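Local coordinates for DYNE8 (Micromonospora chersina, PDB 4AMM), which probably transfers acyl units onto a carrier protein, as the acyltransferase domain of an iterative polyketide synthase in enediyne biosynthesis, at residues L195-A200 with E287-A292; R81-G86 with A342-E347. All blocks are in the same frame, centred on the assembly; numbering follows the deposited sequence. Where two conformers were deposited one is given.

Interaction 1 of 2, residues L195-A200 with E287-A292; sequences LALARA and EALRRA
Ala200 and Ala292 meet methyl to methyl across two helices that run nearly antiparallel. Their CB atoms are 3.6 Å apart, and both CB bonds point at the opposing helix. The two CA atoms lie 6.6 Å apart, the shortest CA spacing between the segments. Small side chains allow this, although the local axes are still 9.8 Å apart at closest approach and make an angle of 157°.

A pair of buried leucines packs beside the alanines. Leu197 CD1 lies 3.8 Å from Leu289 CD1. The two side chains cross at about a right angle. Each CB bond leaves its helix alongside the partner, yet the branch ends come nearer. In Leu197 the CG is anti to the backbone N (chi1 179°), which carries CD1 into the space between the helices. The same CD1 methyl also lies 4.2 Å from Ala292 CB, so it links the leucine pair to the alanine pair. The contact is entirely apolar.

The two halves differ in burial. The leucines are shut away inside the protein. The alanines pack just as closely but lie near the surface and stay partly exposed, on the solvent side of the contact, which exposed arginines flank.

Beyond the pair, Leu197 rests on Leu296 and Trp298, which follow the end of helix 283-294. Leu289 touches Leu327 of helix 319-328, to which Arg290 is tied by a salt bridge to Glu321. Helix 144-165 packs on helix 191-206 through Ile152 against Ala198.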
ATOM      1  N   LEU A 195     -15.037   9.551   4.266  1.00 14.70           N
ATOM      2  CA  LEU A 195     -15.529   9.454   2.900  1.00 14.34           C
ATOM      3  C   LEU A 195     -16.101  10.776   2.452  1.00 17.27           C
ATOM      4  O   LEU A 195     -15.822  11.149   1.286  1.00 17.55           O
ATOM      5  CB  LEU A 195     -16.557   8.302   2.837  1.00 19.08           C
ATOM      6  CG  LEU A 195     -17.129   8.115   1.476  1.00 21.05           C
ATOM      7  CD1 LEU A 195     -16.086   7.650   0.438  1.00 20.95           C
ATOM      8  CD2 LEU A 195     -18.314   7.126   1.474  1.00 26.62           C
ATOM      9  N   ALA A 196     -16.854  11.504   3.283  1.00 18.65           N
ATOM     10  CA  ALA A 196     -17.377  12.761   2.906  1.00 18.10           C
ATOM     11  C   ALA A 196     -16.229  13.754   2.596  1.00 17.65           C
ATOM     12  O   ALA A 196     -16.302  14.503   1.602  1.00 18.29           O
ATOM     13  CB  ALA A 196     -18.339  13.275   4.007  1.00 18.76           C
ATOM     14  N   LEU A 197     -15.177  13.744   3.392  1.00 15.98           N
ATOM     15  CA  LEU A 197     -14.055  14.625   3.154  1.00 14.04           C
ATOM     16  C   LEU A 197     -13.348  14.226   1.858  1.00 15.28           C
ATOM     17  O   LEU A 197     -12.909  15.115   1.114  1.00 14.68           O
ATOM     18  CB  LEU A 197     -13.077  14.598   4.324  1.00 15.66           C
ATOM     19  CG  LEU A 197     -11.846  15.459   4.213  1.00 16.84           C
ATOM     20  CD1 LEU A 197     -12.229  16.935   4.076  1.00 19.19           C
ATOM     21  CD2 LEU A 197     -10.985  15.202   5.418  1.00 19.96           C
ATOM     22  N   ALA A 198     -13.220  12.955   1.603  1.00 14.85           N
ATOM     23  CA  ALA A 198     -12.644  12.510   0.295  1.00 15.10           C
ATOM     24  C   ALA A 198     -13.437  13.020  -0.901  1.00 15.39           C
ATOM     25  O   ALA A 198     -12.847  13.372  -1.874  1.00 13.70           O
ATOM     26  CB  ALA A 198     -12.501  10.995   0.248  1.00 16.27           C
ATOM     27  N   ARG A 199     -14.764  13.042  -0.827  1.00 16.34           N
ATOM     28  CA  ARG A 199     -15.603  13.526  -1.946  1.00 16.19           C
ATOM     29  C   ARG A 199     -15.278  15.022  -2.058  1.00 16.30           C
ATOM     30  O   ARG A 199     -15.096  15.496  -3.174  1.00 16.40           O
ATOM     31  CB  ARG A 199     -17.078  13.364  -1.567  1.00 18.98           C
ATOM     32  CG  ARG A 199     -17.593  12.018  -1.524  1.00 22.23           C
ATOM     33  CD  ARG A 199     -19.190  12.036  -1.408  1.00 32.85           C
ATOM     34  NE  ARG A 199     -19.608  10.651  -1.272  1.00 39.18           N
ATOM     35  CZ  ARG A 199     -19.511   9.754  -2.252  1.00 44.03           C
ATOM     36  NH1 ARG A 199     -19.065  10.131  -3.463  1.00 41.80           N
ATOM     37  NH2 ARG A 199     -19.885   8.489  -2.024  1.00 48.27           N
ATOM     38  N   ALA A 200     -15.190  15.765  -0.981  1.00 16.23           N
ATOM     39  CA  ALA A 200     -14.948  17.202  -1.108  1.00 15.81           C
ATOM     40  C   ALA A 200     -13.550  17.457  -1.702  1.00 16.98           C
ATOM     41  O   ALA A 200     -13.353  18.412  -2.496  1.00 17.77           O
ATOM     42  CB  ALA A 200     -15.125  17.877   0.291  1.00 17.57           C
ATOM     43  N   GLU A 287      -7.698  25.857  -0.556  1.00 18.68           N
ATOM     44  CA  GLU A 287      -8.680  26.730   0.116  1.00 20.80           C
ATOM     45  C   GLU A 287     -10.061  26.141   0.210  1.00 22.27           C
ATOM     46  O   GLU A 287     -10.771  26.279   1.236  1.00 22.64           O
ATOM     47  CB  GLU A 287      -8.679  28.080  -0.623  1.00 23.10           C
ATOM     48  CG  GLU A 287      -9.603  29.183   0.044  1.00 32.64           C
ATOM     49  CD  GLU A 287      -9.637  30.550  -0.724  1.00 41.42           C
ATOM     50  OE1 GLU A 287      -9.413  30.593  -1.959  1.00 42.65           O
ATOM     51  OE2 GLU A 287      -9.915  31.592  -0.061  1.00 45.38           O
ATOM     52  N   ALA A 288     -10.510  25.486  -0.837  1.00 20.84           N
ATOM     53  CA  ALA A 288     -11.794  24.851  -0.795  1.00 21.12           C
ATOM     54  C   ALA A 288     -11.772  23.654   0.193  1.00 20.33           C
ATOM     55  O   ALA A 288     -12.693  23.439   1.050  1.00 21.38           O
ATOM     56  CB  ALA A 288     -12.224  24.348  -2.219  1.00 21.93           C
ATOM     57  N   LEU A 289     -10.697  22.872   0.200  1.00 18.22           N
ATOM     58  CA  LEU A 289     -10.553  21.801   1.154  1.00 19.21           C
ATOM     59  C   LEU A 289     -10.568  22.345   2.564  1.00 19.30           C
ATOM     60  O   LEU A 289     -11.165  21.673   3.458  1.00 19.31           O
ATOM     61  CB  LEU A 289      -9.278  21.020   0.869  1.00 18.34           C
ATOM     62  CG  LEU A 289      -9.099  19.802   1.723  1.00 21.65           C
ATOM     63  CD1 LEU A 289     -10.229  18.797   1.500  1.00 20.49           C
ATOM     64  CD2 LEU A 289      -7.768  19.197   1.501  1.00 22.22           C
ATOM     65  N   ARG A 290      -9.953  23.512   2.791  1.00 18.90           N
ATOM     66  CA  ARG A 290     -10.003  24.046   4.165  1.00 18.24           C
ATOM     67  C   ARG A 290     -11.448  24.189   4.635  1.00 19.92           C
ATOM     68  O   ARG A 290     -11.752  23.912   5.819  1.00 20.55           O
ATOM     69  CB  ARG A 290      -9.333  25.397   4.198  1.00 17.63           C
ATOM     70  CG  ARG A 290      -9.285  25.996   5.635  1.00 22.26           C
ATOM     71  CD  ARG A 290      -8.588  27.344   5.658  1.00 26.01           C
ATOM     72  NE  ARG A 290      -7.128  27.247   5.580  1.00 28.87           N
ATOM     73  CZ  ARG A 290      -6.329  27.029   6.625  1.00 28.65           C
ATOM     74  NH1 ARG A 290      -6.868  26.841   7.836  1.00 31.55           N
ATOM     75  NH2 ARG A 290      -5.015  26.959   6.454  1.00 35.23           N
ATOM     76  N   ARG A 291     -12.322  24.636   3.767  1.00 20.38           N
ATOM     77  CA  ARG A 291     -13.729  24.804   4.228  1.00 21.34           C
ATOM     78  C   ARG A 291     -14.333  23.485   4.651  1.00 22.87           C
ATOM     79  O   ARG A 291     -15.055  23.424   5.697  1.00 22.93           O
ATOM     80  CB  ARG A 291     -14.588  25.432   3.150  1.00 22.75           C
ATOM     81  CG  ARG A 291     -14.057  26.817   2.738  1.00 23.46           C
ATOM     82  CD  ARG A 291     -15.090  27.600   1.872  1.00 30.89           C
ATOM     83  NE  ARG A 291     -15.368  26.899   0.596  1.00 30.88           N
ATOM     84  CZ  ARG A 291     -14.742  27.106  -0.566  1.00 33.55           C
ATOM     85  NH1 ARG A 291     -13.752  27.976  -0.654  1.00 31.60           N
ATOM     86  NH2 ARG A 291     -15.093  26.385  -1.636  1.00 33.65           N
ATOM     87  N   ALA A 292     -14.110  22.441   3.872  1.00 19.01           N
ATOM     88  CA  ALA A 292     -14.712  21.147   4.167  1.00 19.78           C
ATOM     89  C   ALA A 292     -14.094  20.578   5.430  1.00 19.67           C
ATOM     90  O   ALA A 292     -14.790  20.084   6.344  1.00 22.75           O
ATOM     91  CB  ALA A 292     -14.585  20.190   2.996  1.00 20.58           C
TER

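Interaction 2 of 2, residues R81-G86 with A342-E347; sequences RLLDAG and ADLLVE
Arg81 and Asp343 form the polar part of this contact, a long salt bridge. Arg81 NH1 lies 3.7 Å from Asp343 OD1. The two side chains cross at about a right angle, and the guanidinium and carboxylate planes are 63° apart. OD1 approaches the guanidinium obliquely, without the flat two-pronged pairing of a close bridge. The arginine chain is extended as far as CD and then bends at chi3 (-58°), which turns its head toward Asp343. The stronger hold on Asp343 is elsewhere: OD2 accepts a hydrogen bond from the backbone N of Arg98. OD1 is the oxygen nearer Arg81. Leu97 touches both side chains of the pair. Arg81 is exposed, so solvent probably weakens the attraction.

The contact joins two sheets. Strand 81-84 is an outermost strand of a four-stranded antiparallel sheet, consistent with the linker subdomain that precedes the catalytic core in related synthases. Strand 344-347 lies within the parallel five-stranded sheet of the alpha/beta core, between strands 99-103 and 365-367. The closest CA atoms, those of Leu83 and Leu344, are 8.1 Å apart, so side chains span the gap.

Leu83 carries the apolar part and points toward segment 342-347. Its CD2 lies 4.2 Å from Leu344 CD1. Leu344 was modelled in two conformations, so this contact is tentative. The other branch makes a separate van der Waals approach: Leu83 CD1 comes within 4.1 Å of the carbonyl oxygen Asp343 O. On its own sheet, Leu83 also touches Phe90 and Val92 of strand 89-92.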
ATOM      1  N   ARG A  81      12.526 -17.486   9.167  1.00 19.83           N
ATOM      2  CA  ARG A  81      11.793 -16.312   8.642  1.00 19.92           C
ATOM      3  C   ARG A  81      11.936 -16.278   7.131  1.00 18.13           C
ATOM      4  O   ARG A  81      13.050 -15.968   6.630  1.00 21.91           O
ATOM      5  CB  ARG A  81      12.376 -15.032   9.229  1.00 21.14           C
ATOM      6  CG  ARG A  81      11.499 -13.782   8.941  1.00 22.06           C
ATOM      7  CD  ARG A  81      11.956 -12.501   9.528  1.00 26.15           C
ATOM      8  NE  ARG A  81      12.062 -12.602  10.982  1.00 30.62           N
ATOM      9  CZ  ARG A  81      12.419 -11.571  11.747  1.00 36.51           C
ATOM     10  NH1 ARG A  81      12.668 -10.395  11.181  1.00 36.24           N
ATOM     11  NH2 ARG A  81      12.508 -11.712  13.055  1.00 36.77           N
ATOM     12  N   LEU A  82      10.860 -16.556   6.408  1.00 15.63           N
ATOM     13  CA  LEU A  82      10.799 -16.576   4.936  1.00 15.38           C
ATOM     14  C   LEU A  82       9.616 -15.670   4.608  1.00 14.24           C
ATOM     15  O   LEU A  82       8.464 -16.064   4.897  1.00 14.97           O
ATOM     16  CB  LEU A  82      10.628 -17.990   4.431  1.00 17.40           C
ATOM     17  CG  LEU A  82      10.786 -18.130   2.904  1.00 20.95           C
ATOM     18  CD1 LEU A  82      10.533 -19.608   2.510  1.00 22.68           C
ATOM     19  CD2 LEU A  82       9.921 -17.251   2.039  1.00 25.27           C
ATOM     20  N   LEU A  83       9.814 -14.484   4.049  1.00 16.19           N
ATOM     21  CA  LEU A  83       8.727 -13.566   3.768  1.00 15.52           C
ATOM     22  C   LEU A  83       8.796 -13.340   2.253  1.00 17.08           C
ATOM     23  O   LEU A  83       9.686 -12.593   1.845  1.00 22.36           O
ATOM     24  CB  LEU A  83       8.891 -12.260   4.541  1.00 18.42           C
ATOM     25  CG  LEU A  83       9.030 -12.374   6.086  1.00 18.04           C
ATOM     26  CD1 LEU A  83       9.198 -10.972   6.613  1.00 20.27           C
ATOM     27  CD2 LEU A  83       7.767 -13.052   6.631  1.00 21.85           C
ATOM     28  N   ASP A  84       7.991 -14.030   1.479  1.00 16.26           N
ATOM     29  CA  ASP A  84       8.026 -13.788   0.001  1.00 15.70           C
ATOM     30  C   ASP A  84       6.658 -13.229  -0.397  1.00 16.26           C
ATOM     31  O   ASP A  84       5.750 -13.964  -0.768  1.00 17.73           O
ATOM     32  CB  ASP A  84       8.339 -15.075  -0.727  1.00 17.10           C
ATOM     33  CG  ASP A  84       8.605 -14.799  -2.179  1.00 18.99           C
ATOM     34  OD1 ASP A  84       8.200 -13.688  -2.696  1.00 18.83           O
ATOM     35  OD2 ASP A  84       9.183 -15.720  -2.816  1.00 16.99           O
ATOM     36  N   ALA A  85       6.573 -11.912  -0.308  1.00 17.28           N
ATOM     37  CA  ALA A  85       5.333 -11.247  -0.630  1.00 19.51           C
ATOM     38  C   ALA A  85       4.908 -11.528  -2.061  1.00 20.48           C
ATOM     39  O   ALA A  85       3.762 -11.762  -2.302  1.00 22.15           O
ATOM     40  CB  ALA A  85       5.395  -9.718  -0.360  1.00 23.70           C
ATOM     41  N   GLY A  86       5.848 -11.546  -3.047  1.00 18.55           N
ATOM     42  CA  GLY A  86       5.462 -11.804  -4.425  1.00 19.15           C
ATOM     43  C   GLY A  86       5.070 -13.180  -4.807  1.00 18.61           C
ATOM     44  O   GLY A  86       4.608 -13.461  -5.930  1.00 20.98           O
ATOM     45  N   ALA A 342       9.229  -1.653  10.350  1.00 21.06           N
ATOM     46  CA  ALA A 342       8.344  -2.778  10.229  1.00 18.42           C
ATOM     47  C   ALA A 342       9.022  -3.792   9.360  1.00 18.84           C
ATOM     48  O   ALA A 342       9.574  -3.458   8.304  1.00 19.42           O
ATOM     49  CB  ALA A 342       6.986  -2.380   9.579  1.00 20.44           C
ATOM     50  N   ASP A 343       9.000  -5.035   9.750  1.00 17.48           N
ATOM     51  CA  ASP A 343       9.499  -6.097   8.947  1.00 17.49           C
ATOM     52  C   ASP A 343       8.655  -6.429   7.743  1.00 17.30           C
ATOM     53  O   ASP A 343       9.164  -6.918   6.715  1.00 20.00           O
ATOM     54  CB  ASP A 343       9.552  -7.350   9.802  1.00 18.82           C
ATOM     55  CG  ASP A 343      10.314  -7.131  11.103  1.00 23.86           C
ATOM     56  OD1 ASP A 343      11.532  -6.837  10.968  1.00 30.32           O
ATOM     57  OD2 ASP A 343       9.742  -7.175  12.215  1.00 22.50           O
ATOM     58  N   LEU A 344       7.367  -6.136   7.838  1.00 14.91           N
ATOM     59  CA  LEU A 344       6.493  -6.398   6.752  0.50 15.37           C
ATOM     60  C   LEU A 344       5.444  -5.256   6.685  1.00 14.01           C
ATOM     61  O   LEU A 344       4.985  -4.737   7.696  1.00 14.34           O
ATOM     62  CB  LEU A 344       5.926  -7.807   7.007  0.50 16.21           C
ATOM     63  CG  LEU A 344       4.975  -8.407   6.027  0.50 18.31           C
ATOM     64  CD1 LEU A 344       5.083  -9.878   6.234  0.50 19.83           C
ATOM     65  CD2 LEU A 344       3.576  -7.873   6.359  0.50 21.87           C
ATOM     66  N   LEU A 345       5.086  -4.849   5.460  1.00 13.91           N
ATOM     67  CA  LEU A 345       4.079  -3.801   5.276  1.00 12.66           C
ATOM     68  C   LEU A 345       2.896  -4.421   4.574  1.00 11.95           C
ATOM     69  O   LEU A 345       3.082  -5.209   3.618  1.00 12.33           O
ATOM     70  CB  LEU A 345       4.683  -2.695   4.397  1.00 12.27           C
ATOM     71  CG  LEU A 345       5.843  -2.009   5.052  1.00 13.56           C
ATOM     72  CD1 LEU A 345       6.726  -1.299   4.096  1.00 16.30           C
ATOM     73  CD2 LEU A 345       5.335  -1.063   6.133  1.00 15.08           C
ATOM     74  N   VAL A 346       1.693  -4.080   4.946  1.00 11.52           N
ATOM     75  CA  VAL A 346       0.502  -4.530   4.286  1.00 11.84           C
ATOM     76  C   VAL A 346      -0.257  -3.330   3.783  1.00 12.33           C
ATOM     77  O   VAL A 346      -0.576  -2.388   4.544  1.00 12.09           O
ATOM     78  CB  VAL A 346      -0.415  -5.346   5.299  1.00 13.29           C
ATOM     79  CG1 VAL A 346      -1.732  -5.713   4.579  1.00 13.41           C
ATOM     80  CG2 VAL A 346       0.371  -6.611   5.711  1.00 15.83           C
ATOM     81  N   GLU A 347      -0.492  -3.288   2.481  1.00 12.43           N
ATOM     82  CA  GLU A 347      -1.294  -2.201   1.870  1.00 12.55           C
ATOM     83  C   GLU A 347      -2.782  -2.467   2.005  1.00 13.12           C
ATOM     84  O   GLU A 347      -3.266  -3.591   1.714  1.00 14.98           O
ATOM     85  CB  GLU A 347      -0.815  -2.057   0.403  1.00 13.30           C
ATOM     86  CG  GLU A 347      -1.533  -0.944  -0.379  1.00 17.21           C
ATOM     87  CD  GLU A 347      -0.958  -0.772  -1.787  1.00 20.48           C
ATOM     88  OE1 GLU A 347      -0.095  -1.569  -2.208  1.00 18.11           O
ATOM     89  OE2 GLU A 347      -1.236   0.267  -2.339  1.00 20.47           O
TER

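How the interactions relate
The two interactions do not touch. Their centres are 34 Å apart, their nearest atoms about 16 Å, and they lie on opposite sides of the chain's centre. Along the chain, interaction 1 is nested inside the loop closed by interaction 2. A probable nucleophile elbow, with Ser176 between Gly174 and Gly178, begins at the end of strand 171-174 and marks the likely active site. Interaction 2 includes a strand of the same parallel core sheet, 344-347, separated from strand 171-174 by strand 99-103. Interaction 1 is made by helices. One of them, 191-206, comes soon after helix 178-185, which starts at the elbow. Neither contact includes the elbow residues.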